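Local structure of manganese-binding protein (Chlamydia trachomatis, 6NSI) at residues 34-39 with 99-104; 6-11 with 59-64. The protein binds iron, manganese and nickel ions, preferring ferrous iron, and delivers them to the membrane permease of an ABC transporter for import into the cytoplasm. All coordinates share one frame; numbering follows the deposited sequence.

Interactions 1 and 2 lie side by side, their centres about 6 Å apart, and their segments alternate along the chain. Interaction 1 holds two of the histidines that bind the iron; interaction 2 packs against one flank of that site. The joint runs through Leu61 of 59-64, whose side chain comes within about 4 Å of that of His36, and within about 5 Å of the iron, measured between nearest atoms. A second point of contact between 59-64 and 34-39 is where Ser64 OG lies 2.6 Å from Tyr38 O. On the 99-104 side, Pro101 CB lies 3.5 Å from Leu59 O.

Interaction 1. Residues 34-39 with 99-104; sequences DPHSYE and PDPHIW. With FE (Fe (III) ion), chain B.
His36 and His102 meet at the iron, which lies 2.1 Å from NE2 of His36 and 2.2 Å from NE2 of His102. His168 NE2 and both carboxylate oxygens of Asp260 complete this site, as expected for the metal-binding cleft of a family 9 solute-binding protein. In both histidines CG lies anti to the carbonyl carbon (chi1 -65° in His36), and the side chains cross at about a right angle to bring NE2 of His36 and NE2 of His102, 3.3 Å apart, to the one metal. The imidazoles meet rim to rim, with their planes at 51°. Pro101 CG lies over one face of the His102 ring, offset toward its rim, and approaches His36 CE1 to 4.0 Å.

A second shell positions both histidines. His102 ND1 donates to Asp100 OD1 over 2.7 Å, on the syn side of the carboxylate, which holds the ring with NE2 turned to the iron. His102 N reaches the same OD1 from the opposite face, closing an Asx turn. Asp34 instead holds the backbone from which His36 projects: its OD1 accepts a more bent bond from His36 N in an Asx turn of its own.

The loop 34-39 leads from strand 24-27 to helix 44-50. Segment 99-104 leaves the end of strand 98-99 and leads toward helix 107-124, against which Ile103 packs; the hydroxyl of Tyr173, at helix 172-178, is hydrogen-bonded to Asp100 O.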
ATOM      1  N   ASP A  34      -8.891   3.764  -9.082  1.00 44.66           N
ATOM      2  CA  ASP A  34      -7.584   4.345  -8.803  1.00 34.92           C
ATOM      3  C   ASP A  34      -7.699   5.421  -7.731  1.00 38.16           C
ATOM      4  O   ASP A  34      -8.261   6.492  -8.004  1.00 35.49           O
ATOM      5  CB  ASP A  34      -6.995   4.932 -10.081  1.00 33.47           C
ATOM      6  CG  ASP A  34      -5.781   5.797  -9.816  1.00 40.92           C
ATOM      7  OD1 ASP A  34      -4.996   5.421  -8.921  1.00 37.27           O
ATOM      8  OD2 ASP A  34      -5.602   6.832 -10.507  1.00 36.06           O
ATOM      9  N   PRO A  35      -7.165   5.206  -6.529  1.00 30.61           N
ATOM     10  CA  PRO A  35      -7.261   6.243  -5.491  1.00 30.62           C
ATOM     11  C   PRO A  35      -6.447   7.474  -5.818  1.00 31.02           C
ATOM     12  O   PRO A  35      -6.821   8.573  -5.391  1.00 30.08           O
ATOM     13  CB  PRO A  35      -6.724   5.535  -4.238  1.00 27.40           C
ATOM     14  CG  PRO A  35      -5.730   4.522  -4.803  1.00 30.26           C
ATOM     15  CD  PRO A  35      -6.318   4.070  -6.120  1.00 32.72           C
ATOM     16  N   HIS A  36      -5.343   7.320  -6.558  1.00 29.23           N
ATOM     17  CA  HIS A  36      -4.462   8.449  -6.854  1.00 33.11           C
ATOM     18  C   HIS A  36      -5.218   9.592  -7.516  1.00 35.48           C
ATOM     19  O   HIS A  36      -4.948  10.767  -7.245  1.00 44.38           O
ATOM     20  CB  HIS A  36      -3.325   8.009  -7.778  1.00 33.75           C
ATOM     21  CG  HIS A  36      -2.390   7.014  -7.167  1.00 31.62           C
ATOM     22  ND1 HIS A  36      -1.290   7.387  -6.428  1.00 30.74           N
ATOM     23  CD2 HIS A  36      -2.376   5.661  -7.208  1.00 32.37           C
ATOM     24  CE1 HIS A  36      -0.642   6.306  -6.029  1.00 30.28           C
ATOM     25  NE2 HIS A  36      -1.282   5.245  -6.486  1.00 28.62           N
ATOM     26  N   SER A  37      -6.146   9.266  -8.414  1.00 32.97           N
ATOM     27  CA  SER A  37      -6.830  10.268  -9.217  1.00 41.82           C
ATOM     28  C   SER A  37      -8.306  10.358  -8.871  1.00 43.88           C
ATOM     29  O   SER A  37      -9.097  10.878  -9.671  1.00 48.73           O
ATOM     30  CB  SER A  37      -6.650   9.965 -10.701  1.00 41.66           C
ATOM     31  OG  SER A  37      -7.329   8.767 -11.031  1.00 36.48           O
ATOM     32  N   TYR A  38      -8.691   9.861  -7.697  1.00 35.31           N
ATOM     33  CA  TYR A  38     -10.087   9.892  -7.301  1.00 38.94           C
ATOM     34  C   TYR A  38     -10.564  11.331  -7.228  1.00 41.07           C
ATOM     35  O   TYR A  38      -9.919  12.182  -6.615  1.00 41.79           O
ATOM     36  CB  TYR A  38     -10.279   9.218  -5.950  1.00 39.48           C
ATOM     37  CG  TYR A  38     -11.727   9.108  -5.528  1.00 37.93           C
ATOM     38  CD1 TYR A  38     -12.548   8.129  -6.055  1.00 36.79           C
ATOM     39  CD2 TYR A  38     -12.270   9.986  -4.600  1.00 41.44           C
ATOM     40  CE1 TYR A  38     -13.860   8.013  -5.665  1.00 42.35           C
ATOM     41  CE2 TYR A  38     -13.584   9.881  -4.206  1.00 42.44           C
ATOM     42  CZ  TYR A  38     -14.381   8.897  -4.749  1.00 38.30           C
ATOM     43  OH  TYR A  38     -15.700   8.779  -4.362  1.00 39.05           O
ATOM     44  N   GLU A  39     -11.682  11.607  -7.879  1.00 46.56           N
ATOM     45  CA  GLU A  39     -12.353  12.887  -7.736  1.00 48.00           C
ATOM     46  C   GLU A  39     -13.652  12.638  -6.988  1.00 37.97           C
ATOM     47  O   GLU A  39     -14.308  11.611  -7.196  1.00 39.82           O
ATOM     48  CB  GLU A  39     -12.610  13.552  -9.098  1.00 51.87           C
ATOM     49  CG  GLU A  39     -11.339  13.811  -9.926  1.00 49.36           C
ATOM     50  CD  GLU A  39     -10.716  15.200  -9.686  1.00 61.42           C
ATOM     51  OE1 GLU A  39      -9.687  15.517 -10.341  1.00 51.01           O
ATOM     52  OE2 GLU A  39     -11.248  15.972  -8.851  1.00 54.65           O
ATOM     53  N   PRO A  99       6.467  12.294  -3.473  1.00 41.59           N
ATOM     54  CA  PRO A  99       6.548  11.322  -2.375  1.00 34.14           C
ATOM     55  C   PRO A  99       5.856  10.021  -2.740  1.00 34.61           C
ATOM     56  O   PRO A  99       4.892   9.988  -3.518  1.00 32.68           O
ATOM     57  CB  PRO A  99       5.825  12.025  -1.222  1.00 31.27           C
ATOM     58  CG  PRO A  99       4.814  12.884  -1.918  1.00 37.68           C
ATOM     59  CD  PRO A  99       5.444  13.325  -3.224  1.00 36.22           C
ATOM     60  N   ASP A 100       6.370   8.932  -2.176  1.00 34.23           N
ATOM     61  CA  ASP A 100       5.794   7.618  -2.408  1.00 27.44           C
ATOM     62  C   ASP A 100       4.766   7.336  -1.322  1.00 29.49           C
ATOM     63  O   ASP A 100       5.156   7.118  -0.157  1.00 26.90           O
ATOM     64  CB  ASP A 100       6.873   6.544  -2.414  1.00 26.91           C
ATOM     65  CG  ASP A 100       6.339   5.183  -2.809  1.00 24.68           C
ATOM     66  OD1 ASP A 100       5.110   4.970  -2.693  1.00 21.53           O
ATOM     67  OD2 ASP A 100       7.149   4.320  -3.245  1.00 24.46           O
ATOM     68  N   PRO A 101       3.474   7.275  -1.648  1.00 26.33           N
ATOM     69  CA  PRO A 101       2.439   7.111  -0.613  1.00 25.37           C
ATOM     70  C   PRO A 101       2.209   5.679  -0.146  1.00 23.46           C
ATOM     71  O   PRO A 101       1.448   5.485   0.814  1.00 24.26           O
ATOM     72  CB  PRO A 101       1.184   7.650  -1.307  1.00 25.75           C
ATOM     73  CG  PRO A 101       1.413   7.276  -2.747  1.00 25.93           C
ATOM     74  CD  PRO A 101       2.887   7.465  -2.989  1.00 21.70           C
ATOM     75  N   HIS A 102       2.839   4.678  -0.773  1.00 20.26           N
ATOM     76  CA  HIS A 102       2.399   3.291  -0.614  1.00 24.91           C
ATOM     77  C   HIS A 102       2.943   2.619   0.635  1.00 26.86           C
ATOM     78  O   HIS A 102       3.481   1.508   0.551  1.00 23.09           O
ATOM     79  CB  HIS A 102       2.803   2.466  -1.843  1.00 18.53           C
ATOM     80  CG  HIS A 102       2.270   3.019  -3.129  1.00 20.28           C
ATOM     81  ND1 HIS A 102       2.974   3.920  -3.904  1.00 22.53           N
ATOM     82  CD2 HIS A 102       1.101   2.797  -3.781  1.00 20.96           C
ATOM     83  CE1 HIS A 102       2.261   4.227  -4.976  1.00 21.36           C
ATOM     84  NE2 HIS A 102       1.125   3.556  -4.927  1.00 18.41           N
ATOM     85  N   ILE A 103       2.780   3.248   1.806  1.00 23.99           N
ATOM     86  CA  ILE A 103       3.371   2.678   3.021  1.00 24.45           C
ATOM     87  C   ILE A 103       2.594   1.493   3.579  1.00 27.05           C
ATOM     88  O   ILE A 103       3.111   0.787   4.454  1.00 27.30           O
ATOM     89  CB  ILE A 103       3.518   3.757   4.114  1.00 28.34           C
ATOM     90  CG1 ILE A 103       2.169   4.429   4.404  1.00 30.26           C
ATOM     91  CG2 ILE A 103       4.592   4.790   3.718  1.00 26.54           C
ATOM     92  CD1 ILE A 103       2.182   5.426   5.610  1.00 25.42           C
ATOM     93  N   TRP A 104       1.368   1.244   3.109  1.00 28.70           N
ATOM     94  CA  TRP A 104       0.555   0.164   3.661  1.00 26.89           C
ATOM     95  C   TRP A 104       1.003  -1.226   3.217  1.00 25.08           C
ATOM     96  O   TRP A 104       0.408  -2.216   3.662  1.00 23.38           O
ATOM     97  CB  TRP A 104      -0.920   0.359   3.287  1.00 25.14           C
ATOM     98  CG  TRP A 104      -1.126   0.417   1.786  1.00 21.57           C
ATOM     99  CD1 TRP A 104      -1.304  -0.641   0.933  1.00 24.77           C
ATOM    100  CD2 TRP A 104      -1.142   1.594   0.973  1.00 24.11           C
ATOM    101  NE1 TRP A 104      -1.442  -0.189  -0.371  1.00 20.17           N
ATOM    102  CE2 TRP A 104      -1.352   1.178  -0.371  1.00 23.87           C
ATOM    103  CE3 TRP A 104      -1.019   2.962   1.245  1.00 24.04           C
ATOM    104  CZ2 TRP A 104      -1.431   2.083  -1.429  1.00 21.84           C
ATOM    105  CZ3 TRP A 104      -1.099   3.859   0.190  1.00 23.41           C
ATOM    106  CH2 TRP A 104      -1.303   3.416  -1.131  1.00 22.31           C
TER
HETATM  107 FE    FE B 401      -0.494   3.348  -6.383  1.00 24.07          FE

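Interaction 2. Residues 6-11 with 59-64; sequences SMNRMI and LGLEHS
Glu62 OE2 is gripped by a water that donates to it over 3.1 Å and by the backbone N of Asn57, and the water carries the link across to Asn8. There the same water accepts from the amide: Asn8 ND2 lies 3.0 Å from its oxygen. The two segments follow neighbouring strands of the parallel sheet, 3-6 and 54-56, and the start of helix 9-19 meets the loop 59-64 beyond the C-terminal ends of these two strands. The other carboxylate oxygen, Glu62 OE1, takes Gly58 N, so the acidic group is tied mainly to the backbone of its own loop, and those bonds hold its rotation.

The apolar part of Glu62 lies against Met7. Met7 bends at both chi2 and chi3, a hook that brings its methyl back to the Glu62 chain, with Met7 CE 3.7 Å from Glu62 CG. Nearer the backbone, Met7 CG also lies 3.7 Å from Glu62 OE2, a carbon beside the carboxylate oxygen. Leu67 of helix 65-71 touches both side chains.

Asn8 is the N-cap of helix 9-19. Its CG sits between the backbone N and the carbonyl carbon (chi1 61°), which turns the amide back over the first turn of the helix. OD1 of Asn8 then accepts from Ile11 N over 3.0 Å, with the donor tilted 21° from the carbonyl plane. The amide thus works at both ends, its oxygen capping the helix and its nitrogen facing the loop 59-64. Leu61 comes at it from across, the two side chains crossing at about a right angle, and its methyl CD2 rests 3.7 Å from Asn8 ND2.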
ATOM      1  N   SER A   6     -13.024   7.168   6.478  1.00 38.53           N
ATOM      2  CA  SER A   6     -11.699   6.795   6.008  1.00 32.46           C
ATOM      3  C   SER A   6     -11.630   6.973   4.495  1.00 32.80           C
ATOM      4  O   SER A   6     -12.582   6.653   3.780  1.00 31.95           O
ATOM      5  CB  SER A   6     -11.365   5.347   6.374  1.00 32.82           C
ATOM      6  OG  SER A   6     -11.320   5.154   7.780  1.00 33.18           O
ATOM      7  N   MET A   7     -10.490   7.467   4.005  1.00 34.29           N
ATOM      8  CA  MET A   7     -10.372   7.724   2.570  1.00 29.43           C
ATOM      9  C   MET A   7     -10.457   6.436   1.749  1.00 32.10           C
ATOM     10  O   MET A   7     -11.072   6.422   0.675  1.00 30.07           O
ATOM     11  CB  MET A   7      -9.073   8.472   2.275  1.00 29.57           C
ATOM     12  CG  MET A   7      -9.170   9.979   2.511  1.00 36.63           C
ATOM     13  SD  MET A   7     -10.473  10.748   1.520  1.00 35.54           S
ATOM     14  CE  MET A   7      -9.988  10.245  -0.129  1.00 33.67           C
ATOM     15  N   ASN A   8      -9.868   5.340   2.239  1.00 31.79           N
ATOM     16  CA  ASN A   8      -9.759   4.104   1.458  1.00 29.02           C
ATOM     17  C   ASN A   8      -9.853   2.901   2.400  1.00 32.80           C
ATOM     18  O   ASN A   8      -9.942   3.052   3.625  1.00 29.64           O
ATOM     19  CB  ASN A   8      -8.460   4.091   0.642  1.00 30.66           C
ATOM     20  CG  ASN A   8      -7.204   4.147   1.522  1.00 28.12           C
ATOM     21  OD1 ASN A   8      -6.996   3.300   2.404  1.00 31.06           O
ATOM     22  ND2 ASN A   8      -6.353   5.132   1.264  1.00 25.86           N
ATOM     23  N   ARG A   9      -9.819   1.684   1.818  1.00 26.73           N
ATOM     24  CA  ARG A   9     -10.057   0.480   2.616  1.00 28.19           C
ATOM     25  C   ARG A   9      -8.839   0.058   3.427  1.00 34.11           C
ATOM     26  O   ARG A   9      -8.985  -0.588   4.475  1.00 30.98           O
ATOM     27  CB  ARG A   9     -10.500  -0.676   1.726  1.00 28.60           C
ATOM     28  CG  ARG A   9     -11.930  -0.552   1.246  1.00 30.25           C
ATOM     29  CD  ARG A   9     -12.916  -0.749   2.392  1.00 32.67           C
ATOM     30  NE  ARG A   9     -12.767  -2.055   3.022  1.00 39.43           N
ATOM     31  CZ  ARG A   9     -13.157  -3.197   2.463  1.00 40.60           C
ATOM     32  NH1 ARG A   9     -13.724  -3.187   1.266  1.00 44.33           N
ATOM     33  NH2 ARG A   9     -12.981  -4.349   3.094  1.00 35.91           N
ATOM     34  N   MET A  10      -7.639   0.392   2.955  1.00 30.73           N
ATOM     35  CA  MET A  10      -6.441   0.081   3.723  1.00 31.35           C
ATOM     36  C   MET A  10      -6.469   0.801   5.066  1.00 35.56           C
ATOM     37  O   MET A  10      -6.052   0.246   6.090  1.00 29.76           O
ATOM     38  CB  MET A  10      -5.211   0.454   2.903  1.00 27.73           C
ATOM     39  CG  MET A  10      -5.122  -0.342   1.595  1.00 24.13           C
ATOM     40  SD  MET A  10      -6.021   0.421   0.209  1.00 25.58           S
ATOM     41  CE  MET A  10      -4.874   1.739  -0.202  1.00 26.51           C
ATOM     42  N   ILE A  11      -7.004   2.025   5.080  1.00 30.72           N
ATOM     43  CA  ILE A  11      -7.246   2.727   6.332  1.00 33.55           C
ATOM     44  C   ILE A  11      -8.505   2.204   7.012  1.00 31.71           C
ATOM     45  O   ILE A  11      -8.488   1.888   8.205  1.00 36.84           O
ATOM     46  CB  ILE A  11      -7.333   4.241   6.078  1.00 35.62           C
ATOM     47  CG1 ILE A  11      -5.980   4.760   5.604  1.00 31.90           C
ATOM     48  CG2 ILE A  11      -7.766   4.975   7.336  1.00 29.85           C
ATOM     49  CD1 ILE A  11      -6.077   6.092   4.930  1.00 29.30           C
ATOM     50  N   LEU A  59       0.932  11.974   2.039  1.00 30.05           N
ATOM     51  CA  LEU A  59       2.019  11.611   1.125  1.00 32.99           C
ATOM     52  C   LEU A  59       1.584  11.724  -0.332  1.00 32.22           C
ATOM     53  O   LEU A  59       2.103  11.016  -1.204  1.00 30.37           O
ATOM     54  CB  LEU A  59       2.563  10.204   1.420  1.00 27.20           C
ATOM     55  CG  LEU A  59       2.757   9.817   2.898  1.00 35.49           C
ATOM     56  CD1 LEU A  59       3.218   8.363   3.055  1.00 26.71           C
ATOM     57  CD2 LEU A  59       3.721  10.759   3.602  1.00 32.87           C
ATOM     58  N   GLY A  60       0.612  12.595  -0.598  1.00 30.25           N
ATOM     59  CA  GLY A  60       0.128  12.846  -1.942  1.00 42.40           C
ATOM     60  C   GLY A  60      -0.923  11.892  -2.476  1.00 41.90           C
ATOM     61  O   GLY A  60      -1.270  11.988  -3.658  1.00 40.42           O
ATOM     62  N   LEU A  61      -1.444  10.969  -1.661  1.00 33.02           N
ATOM     63  CA  LEU A  61      -2.396   9.997  -2.196  1.00 32.94           C
ATOM     64  C   LEU A  61      -3.741  10.642  -2.511  1.00 37.56           C
ATOM     65  O   LEU A  61      -4.426  10.237  -3.463  1.00 33.41           O
ATOM     66  CB  LEU A  61      -2.590   8.846  -1.211  1.00 29.05           C
ATOM     67  CG  LEU A  61      -3.411   7.699  -1.807  1.00 30.57           C
ATOM     68  CD1 LEU A  61      -2.688   7.094  -3.026  1.00 29.60           C
ATOM     69  CD2 LEU A  61      -3.675   6.654  -0.725  1.00 24.92           C
ATOM     70  N   GLU A  62      -4.151  11.613  -1.704  1.00 39.39           N
ATOM     71  CA  GLU A  62      -5.398  12.349  -1.914  1.00 35.29           C
ATOM     72  C   GLU A  62      -5.126  13.653  -2.663  1.00 44.55           C
ATOM     73  O   GLU A  62      -5.504  14.730  -2.218  1.00 50.80           O
ATOM     74  CB  GLU A  62      -6.078  12.608  -0.568  1.00 33.14           C
ATOM     75  CG  GLU A  62      -6.498  11.334   0.195  1.00 34.33           C
ATOM     76  CD  GLU A  62      -5.438  10.828   1.192  1.00 31.06           C
ATOM     77  OE1 GLU A  62      -4.474  11.572   1.507  1.00 34.91           O
ATOM     78  OE2 GLU A  62      -5.562   9.673   1.663  1.00 33.48           O
ATOM     79  N   HIS A  63      -4.453  13.579  -3.812  1.00 44.06           N
ATOM     80  CA  HIS A  63      -3.887  14.769  -4.445  1.00 49.56           C
ATOM     81  C   HIS A  63      -4.770  15.375  -5.533  1.00 55.71           C
ATOM     82  O   HIS A  63      -4.386  16.388  -6.128  1.00 56.48           O
ATOM     83  CB  HIS A  63      -2.499  14.453  -5.023  1.00 52.59           C
ATOM     84  CG  HIS A  63      -2.528  13.923  -6.423  1.00 56.06           C
ATOM     85  ND1 HIS A  63      -2.587  14.745  -7.532  1.00 64.67           N
ATOM     86  CD2 HIS A  63      -2.493  12.654  -6.896  1.00 51.91           C
ATOM     87  CE1 HIS A  63      -2.599  14.003  -8.626  1.00 64.15           C
ATOM     88  NE2 HIS A  63      -2.541  12.731  -8.267  1.00 64.47           N
ATOM     89  N   SER A  64      -5.928  14.784  -5.815  1.00 49.30           N
ATOM     90  CA  SER A  64      -6.851  15.365  -6.777  1.00 47.31           C
ATOM     91  C   SER A  64      -7.376  16.712  -6.284  1.00 51.34           C
ATOM     92  O   SER A  64      -7.498  16.957  -5.081  1.00 47.18           O
ATOM     93  CB  SER A  64      -8.012  14.413  -7.030  1.00 45.88           C
ATOM     94  OG  SER A  64      -9.049  14.611  -6.081  1.00 43.67           O
TER
HETATM   95  O   HOH W   1      -6.937   7.653  -0.257  1.00 25.85           O